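PDB 2O57: putative sarcosine dimethylglycine methyltransferase from Galdieria sulphuraria, which is of unproven function but probably transfers methyl groups from S-adenosylmethionine to sarcosine and dimethylglycine. Local coordinates for residues Ala114-Gln117 against Asn118-Glu122; Arg218-Ala221 against Lys222-Gly225; Met268-Gly271 against Leu272-Trp275. All coordinates share one frame; numbering follows the deposited sequence.

How the contacts relate
The three contacts are all local, each formed by successive turns of one helix, and they follow one another along the chain without touching. Contact 1 opens helix 115-128, in the parallel part of the sheet within the methyltransferase domain; Gln117 reaches the glycine-rich turn after strand 85-89, which resembles the Rossmann-type motif that binds S-adenosylmethionine in related methyltransferases. Contact 2 closes helix 214-223, just ahead of strand 226-233, with its centre 31 Å from that of contact 1. Contact 3, in the middle of helix 262-280, packs among helices; its nearest atoms lie about 12 Å from contact 1 and about 16 Å from contact 2.

Contact 1: Ala114-Gln117 against Asn118-Glu122; sequences APVQ and NKRNE
Val116 and Arg120, one turn apart, lie alongside each other and point the same way. The CG1 methyl of Val116 sits over one face of the Arg120 guanidinium, 3.5 Å above its plane and displaced toward the rim, with NH2 of Arg120 the nearest atom to CG1 of Val116 at 3.6 Å. Val116 turns this methyl anti to its own nitrogen (chi1 167°), while the Arg120 chain runs extended from CG to NE, carrying the guanidinium alongside Val116. The same guanidinium makes a cation-pi contact with Phe37.

Asn118 folds back on the start of the helix. With CG beside its own nitrogen (chi1 -67°), the amide lies against the N-cap residue, Asn118 CG lying 3.4 Å from Ala114 O. The ND2 of Asn118 donates to Asn112 O, and Gln117 OE1 bonds Asn112 ND2, so both amides are tied to the end of the preceding strand. Lys119 lays its CG 3.2 Å from Pro115 O before its bent chain leads away.

Beneath these side chains the first helical bonds form: Asn118 N to Ala114 O at 3.0 Å, followed by Lys119 N to Pro115 O, Arg120 N to Val116 O and Asn121 N to Gln117 O, the last at 2.9 Å.

Strand 107-112, helix 115-128 and strand 134-138 make a beta-alpha-beta unit of the Rossmann-like methyltransferase fold. Asn118, Asn121 and Glu122 pack on strand 134-138, and Gln117 and Arg120 face the loop at Tyr93.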
loop_
_atom_site.group_PDB
_atom_site.type_symbol
_atom_site.label_atom_id
_atom_site.label_comp_id
_atom_site.label_asym_id
_atom_site.label_seq_id
_atom_site.Cartn_x
_atom_site.Cartn_y
_atom_site.Cartn_z
ATOM N N ALA A 114 8.883 -24.335 12.995
ATOM C CA ALA A 114 8.717 -24.607 14.419
ATOM C C ALA A 114 7.786 -25.797 14.615
ATOM O O ALA A 114 6.583 -25.694 14.385
ATOM C CB ALA A 114 8.211 -23.355 15.134
ATOM N N PRO A 115 8.348 -26.961 15.005
ATOM C CA PRO A 115 7.511 -28.161 15.056
ATOM C C PRO A 115 6.366 -28.141 16.089
ATOM O O PRO A 115 5.360 -28.774 15.851
ATOM C CB PRO A 115 8.518 -29.305 15.331
ATOM C CG PRO A 115 9.745 -28.690 15.793
ATOM C CD PRO A 115 9.764 -27.243 15.345
ATOM N N VAL A 116 6.483 -27.396 17.183
ATOM C CA VAL A 116 5.386 -27.343 18.181
ATOM C C VAL A 116 4.249 -26.499 17.584
ATOM O O VAL A 116 3.082 -26.874 17.702
ATOM C CB VAL A 116 5.856 -26.770 19.549
ATOM C CG1 VAL A 116 4.670 -26.432 20.449
ATOM C CG2 VAL A 116 6.885 -27.753 20.253
ATOM N N GLN A 117 4.598 -25.395 16.912
ATOM C CA GLN A 117 3.606 -24.637 16.145
ATOM C C GLN A 117 2.895 -25.503 15.098
ATOM O O GLN A 117 1.694 -25.415 14.956
ATOM C CB GLN A 117 4.212 -23.398 15.434
ATOM C CG GLN A 117 4.666 -22.241 16.396
ATOM C CD GLN A 117 5.108 -21.000 15.620
ATOM O OE1 GLN A 117 5.436 -21.076 14.438
ATOM N NE2 GLN A 117 5.109 -19.859 16.283
ATOM N N ASN A 118 3.650 -26.292 14.341
ATOM C CA ASN A 118 3.055 -27.179 13.342
ATOM C C ASN A 118 2.099 -28.184 13.947
ATOM O O ASN A 118 1.024 -28.452 13.391
ATOM C CB ASN A 118 4.144 -27.935 12.590
ATOM C CG ASN A 118 4.986 -27.017 11.735
ATOM O OD1 ASN A 118 4.581 -25.873 11.448
ATOM N ND2 ASN A 118 6.183 -27.489 11.341
ATOM N N LYS A 119 2.486 -28.756 15.079
ATOM C CA LYS A 119 1.594 -29.716 15.722
ATOM C C LYS A 119 0.291 -29.048 16.187
ATOM O O LYS A 119 -0.809 -29.601 15.973
ATOM C CB LYS A 119 2.295 -30.452 16.857
ATOM C CG LYS A 119 3.451 -31.348 16.383
ATOM C CD LYS A 119 2.975 -32.499 15.438
ATOM C CE LYS A 119 3.875 -33.736 15.518
ATOM N NZ LYS A 119 5.246 -33.638 14.874
ATOM N N ARG A 120 0.397 -27.857 16.788
ATOM C CA ARG A 120 -0.815 -27.113 17.215
ATOM C C ARG A 120 -1.686 -26.723 16.055
ATOM O O ARG A 120 -2.900 -26.797 16.164
ATOM C CB ARG A 120 -0.484 -25.854 18.034
ATOM C CG ARG A 120 -0.014 -26.181 19.371
ATOM C CD ARG A 120 -0.007 -25.009 20.290
ATOM N NE ARG A 120 0.900 -25.349 21.361
ATOM C CZ ARG A 120 1.680 -24.494 22.007
ATOM N NH1 ARG A 120 1.676 -23.205 21.697
ATOM N NH2 ARG A 120 2.487 -24.952 22.957
ATOM N N ASN A 121 -1.055 -26.223 14.975
ATOM C CA ASN A 121 -1.710 -25.934 13.695
ATOM C C ASN A 121 -2.595 -27.124 13.217
ATOM O O ASN A 121 -3.800 -26.962 12.998
ATOM C CB ASN A 121 -0.638 -25.558 12.647
ATOM C CG ASN A 121 -1.233 -24.941 11.383
ATOM O OD1 ASN A 121 -2.469 -24.918 11.214
ATOM N ND2 ASN A 121 -0.358 -24.482 10.456
ATOM N N GLU A 122 -2.003 -28.310 13.094
ATOM C CA GLU A 122 -2.763 -29.514 12.699
ATOM C C GLU A 122 -3.948 -29.750 13.663
ATOM O O GLU A 122 -5.031 -30.081 13.219
ATOM C CB GLU A 122 -1.866 -30.764 12.652
ATOM C CG GLU A 122 -0.779 -30.718 11.585
ATOM C CD GLU A 122 0.124 -31.957 11.581
ATOM O OE1 GLU A 122 0.689 -32.326 12.634
ATOM O OE2 GLU A 122 0.273 -32.550 10.507
#

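Contact 2: Arg218-Ala221 against Lys222-Gly225; sequences RSLA and KECG
From Arg218 to Glu223 the backbone is regular helix, with Lys222 N bonded to Arg218 O at 2.9 Å and Glu223 N to Ser219 O at 3.1 Å, but at Cys224 the pattern breaks. The Cys224 N-H is shared between Leu220 O, at 3.3 Å, and Ala221 O; toward the latter it lies well above the carbonyl plane, and both bonds are bent.

The side chains mostly fan outward, and what they touch across the turn is chiefly backbone. Lys222 sets its CB 3.3 Å from Arg218 O; CG stands anti to the backbone nitrogen (chi1 177°), and an extended chain carries the ammonium away from the helix. The CB of Glu223 lies 3.3 Å from Leu220 O, while its carboxylate passes at a distance from Leu220, OE1 standing 4.3 Å from Leu220 CD2. Cys224 keeps SG beside its own nitrogen (chi1 -60°), which places the sulfur 3.3 Å from Leu220 O.

Outside the turn, Leu220, Glu223 and Cys224 pack on helix 166-176, and Ala221 is buried against Phe291 and Leu226. Arg218 sends NH1 across the subunit interface into a salt bridge with Glu191 of the second subunit.

Gly225, with a phi of 78°, is the C-prime residue of a Schellman motif: its N-H bonds Lys222 O at 3.0 Å, and Leu226 N returns to Ala221 O. Such a motif ends a helix and turns the chain out of it, here directly into strand 226-233.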
loop_
_atom_site.group_PDB
_atom_site.type_symbol
_atom_site.label_atom_id
_atom_site.label_comp_id
_atom_site.label_asym_id
_atom_site.label_seq_id
_atom_site.Cartn_x
_atom_site.Cartn_y
_atom_site.Cartn_z
ATOM N N ARG A 218 12.428 -6.293 -4.631
ATOM C CA ARG A 218 12.037 -6.111 -6.040
ATOM C C ARG A 218 13.124 -6.622 -6.995
ATOM O O ARG A 218 12.823 -7.296 -8.004
ATOM C CB ARG A 218 11.733 -4.643 -6.318
ATOM C CG ARG A 218 11.370 -4.308 -7.780
ATOM C CD ARG A 218 10.821 -2.843 -7.870
ATOM N NE ARG A 218 11.911 -1.901 -7.608
ATOM C CZ ARG A 218 11.830 -0.578 -7.699
ATOM N NH1 ARG A 218 10.691 0.016 -8.053
ATOM N NH2 ARG A 218 12.905 0.155 -7.455
ATOM N N SER A 219 14.382 -6.290 -6.674
ATOM C CA SER A 219 15.542 -6.691 -7.469
ATOM C C SER A 219 15.717 -8.209 -7.475
ATOM O O SER A 219 15.904 -8.829 -8.522
ATOM C CB SER A 219 16.814 -6.045 -6.897
ATOM O OG SER A 219 17.945 -6.549 -7.588
ATOM N N LEU A 220 15.675 -8.813 -6.295
ATOM C CA LEU A 220 15.759 -10.283 -6.164
ATOM C C LEU A 220 14.600 -10.954 -6.874
ATOM O O LEU A 220 14.805 -11.895 -7.639
ATOM C CB LEU A 220 15.796 -10.713 -4.689
ATOM C CG LEU A 220 17.019 -10.285 -3.851
ATOM C CD1 LEU A 220 16.811 -10.689 -2.369
ATOM C CD2 LEU A 220 18.308 -10.926 -4.401
ATOM N N ALA A 221 13.386 -10.482 -6.627
ATOM C CA ALA A 221 12.226 -11.093 -7.268
ATOM C C ALA A 221 12.393 -11.028 -8.817
ATOM O O ALA A 221 12.105 -11.995 -9.524
ATOM C CB ALA A 221 10.956 -10.390 -6.859
ATOM N N LYS A 222 12.843 -9.886 -9.329
ATOM C CA LYS A 222 12.946 -9.706 -10.789
ATOM C C LYS A 222 13.951 -10.658 -11.396
ATOM O O LYS A 222 13.694 -11.245 -12.424
ATOM C CB LYS A 222 13.313 -8.275 -11.158
ATOM C CG LYS A 222 13.512 -8.015 -12.667
ATOM C CD LYS A 222 13.887 -6.556 -12.875
ATOM C CE LYS A 222 14.404 -6.277 -14.316
ATOM N NZ LYS A 222 14.428 -4.805 -14.547
ATOM N N GLU A 223 15.095 -10.797 -10.737
ATOM C CA GLU A 223 16.121 -11.778 -11.101
ATOM C C GLU A 223 15.523 -13.204 -11.276
ATOM O O GLU A 223 15.981 -13.989 -12.120
ATOM C CB GLU A 223 17.150 -11.791 -9.968
ATOM C CG GLU A 223 18.486 -11.810 -10.420
ATOM C CD GLU A 223 19.441 -12.045 -9.291
ATOM O OE1 GLU A 223 19.665 -11.081 -8.518
ATOM O OE2 GLU A 223 19.948 -13.195 -9.217
ATOM N N CYS A 224 14.516 -13.517 -10.452
ATOM C CA CYS A 224 13.888 -14.835 -10.411
ATOM C C CYS A 224 12.657 -14.987 -11.308
ATOM O O CYS A 224 11.938 -15.987 -11.215
ATOM C CB CYS A 224 13.526 -15.182 -8.959
ATOM S SG CYS A 224 14.998 -15.215 -7.904
ATOM N N GLY A 225 12.407 -13.986 -12.156
ATOM C CA GLY A 225 11.226 -13.986 -13.034
ATOM C C GLY A 225 9.920 -13.598 -12.344
ATOM O O GLY A 225 8.835 -13.950 -12.824
#

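Contact 3: Met268-Gly271 against Leu272-Trp275; sequences MKRG and LEHW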
loop_
_atom_site.group_PDB
_atom_site.type_symbol
_atom_site.label_atom_id
_atom_site.label_comp_id
_atom_site.label_asym_id
_atom_site.label_seq_id
_atom_site.Cartn_x
_atom_site.Cartn_y
_atom_site.Cartn_z
HETATM N N MSE A 268 13.015 -8.253 25.393
HETATM C CA MSE A 268 11.929 -8.041 24.397
HETATM C C MSE A 268 11.554 -6.558 24.284
HETATM O O MSE A 268 11.443 -6.031 23.185
HETATM C CB MSE A 268 10.688 -8.857 24.724
HETATM C CG MSE A 268 9.678 -8.825 23.514
HETATM SE SE MSE A 268 8.184 -9.986 23.787
HETATM C CE MSE A 268 7.074 -9.255 22.377
ATOM N N LYS A 269 11.295 -5.920 25.421
ATOM C CA LYS A 269 10.967 -4.488 25.496
ATOM C C LYS A 269 12.041 -3.623 24.800
ATOM O O LYS A 269 11.717 -2.699 24.017
ATOM C CB LYS A 269 10.776 -4.125 26.986
ATOM C CG LYS A 269 10.272 -2.738 27.340
ATOM C CD LYS A 269 10.142 -2.558 28.895
ATOM C CE LYS A 269 9.398 -3.737 29.550
ATOM N NZ LYS A 269 9.391 -3.722 31.076
ATOM N N ARG A 270 13.317 -3.918 25.053
ATOM C CA ARG A 270 14.382 -3.184 24.355
ATOM C C ARG A 270 14.282 -3.338 22.845
ATOM O O ARG A 270 14.390 -2.343 22.131
ATOM C CB ARG A 270 15.770 -3.576 24.841
ATOM C CG ARG A 270 16.076 -3.008 26.209
ATOM C CD ARG A 270 17.495 -3.295 26.597
ATOM N NE ARG A 270 17.668 -4.686 27.020
ATOM C CZ ARG A 270 17.610 -5.090 28.285
ATOM N NH1 ARG A 270 17.374 -4.206 29.268
ATOM N NH2 ARG A 270 17.786 -6.377 28.566
ATOM N N GLY A 271 14.110 -4.575 22.362
ATOM C CA GLY A 271 13.916 -4.830 20.930
ATOM C C GLY A 271 12.721 -4.093 20.349
ATOM O O GLY A 271 12.797 -3.502 19.260
ATOM N N LEU A 272 11.610 -4.105 21.075
ATOM C CA LEU A 272 10.420 -3.346 20.657
ATOM C C LEU A 272 10.754 -1.861 20.514
ATOM O O LEU A 272 10.420 -1.245 19.494
ATOM C CB LEU A 272 9.243 -3.562 21.613
ATOM C CG LEU A 272 8.682 -5.023 21.613
ATOM C CD1 LEU A 272 7.699 -5.214 22.757
ATOM C CD2 LEU A 272 8.067 -5.406 20.264
ATOM N N GLU A 273 11.429 -1.307 21.510
ATOM C CA GLU A 273 11.813 0.104 21.480
ATOM C C GLU A 273 12.648 0.441 20.233
ATOM O O GLU A 273 12.518 1.531 19.671
ATOM C CB GLU A 273 12.585 0.466 22.750
ATOM C CG GLU A 273 11.686 0.594 23.978
ATOM C CD GLU A 273 12.457 0.533 25.304
ATOM O OE1 GLU A 273 13.704 0.396 25.290
ATOM O OE2 GLU A 273 11.807 0.583 26.373
ATOM N N HIS A 274 13.510 -0.495 19.817
ATOM C CA HIS A 274 14.364 -0.295 18.630
ATOM C C HIS A 274 13.525 -0.201 17.361
ATOM O O HIS A 274 13.817 0.618 16.491
ATOM C CB HIS A 274 15.391 -1.423 18.464
ATOM C CG HIS A 274 16.551 -1.334 19.401
ATOM N ND1 HIS A 274 17.166 -0.138 19.720
ATOM C CD2 HIS A 274 17.235 -2.299 20.070
ATOM C CE1 HIS A 274 18.145 -0.369 20.579
ATOM N NE2 HIS A 274 18.211 -1.671 20.802
ATOM N N TRP A 275 12.503 -1.050 17.230
ATOM C CA TRP A 275 11.622 -0.973 16.077
ATOM C C TRP A 275 10.885 0.355 16.069
ATOM O O TRP A 275 10.784 0.985 15.039
ATOM C CB TRP A 275 10.585 -2.108 16.058
ATOM C CG TRP A 275 11.157 -3.411 15.565
ATOM C CD1 TRP A 275 11.410 -4.515 16.312
ATOM C CD2 TRP A 275 11.521 -3.741 14.215
ATOM N NE1 TRP A 275 11.905 -5.524 15.518
ATOM C CE2 TRP A 275 12.007 -5.072 14.230
ATOM C CE3 TRP A 275 11.491 -3.041 12.996
ATOM C CZ2 TRP A 275 12.461 -5.722 13.078
ATOM C CZ3 TRP A 275 11.953 -3.692 11.830
ATOM C CH2 TRP A 275 12.416 -5.025 11.889
HETATM O O HOH W 1 16.012 0.132 23.376
#
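Apolar contact between successive turns is confined to Met268, a selenomethionine, and Leu272, whose side chains meet at an angle. Met268 runs fully extended, with CG anti to the backbone nitrogen (chi1 -169°), and its CE methyl comes 4.1 Å from Leu272 CD1. Leu272 leans back on the preceding turn, its CG 3.3 Å from Met268 O. Helix 27-40 covers Met268, and helix 235-251 touches both residues.

Polar contacts gather around Glu273. Its carboxylate lies alongside the Lys269 chain, but the approach is to the aliphatic part: OE2 of Glu273 stands 3.8 Å from Lys269 CG, whereas Lys269 NZ is 6.8 Å away from that oxygen, so the opposite charges are not in contact. A water donates to Glu273 OE1 at 3.0 Å and to Arg270 O, linking side chain and backbone. Were Glu273 cut back to an alanine, the water would probably keep the carbonyl but lose its carboxylate mate, and the CG of Lys269 would lose its cover. Arg270 directs NH2 to Asn267 OD1.

These turns belong to helix 262-280, which packs against helices 27-40, 200-206 and 235-251 and leads into strand 284-293, the antiparallel strand beside 181-190 in a methyltransferase-like sheet.

The aromatic rings touch backbone in this stretch. One face of the His274 ring lies near Arg270 O, which is 3.5 Å from His274 CD2, and the bridging water stands over the same face, offset toward the rim. Trp275 approaches Gly271 O with CD1, at 3.4 Å, and its ring stacks on Tyr242. Four backbone bonds underlie the turn, from Leu272 N to Met268 O through to Trp275 N to Gly271 O.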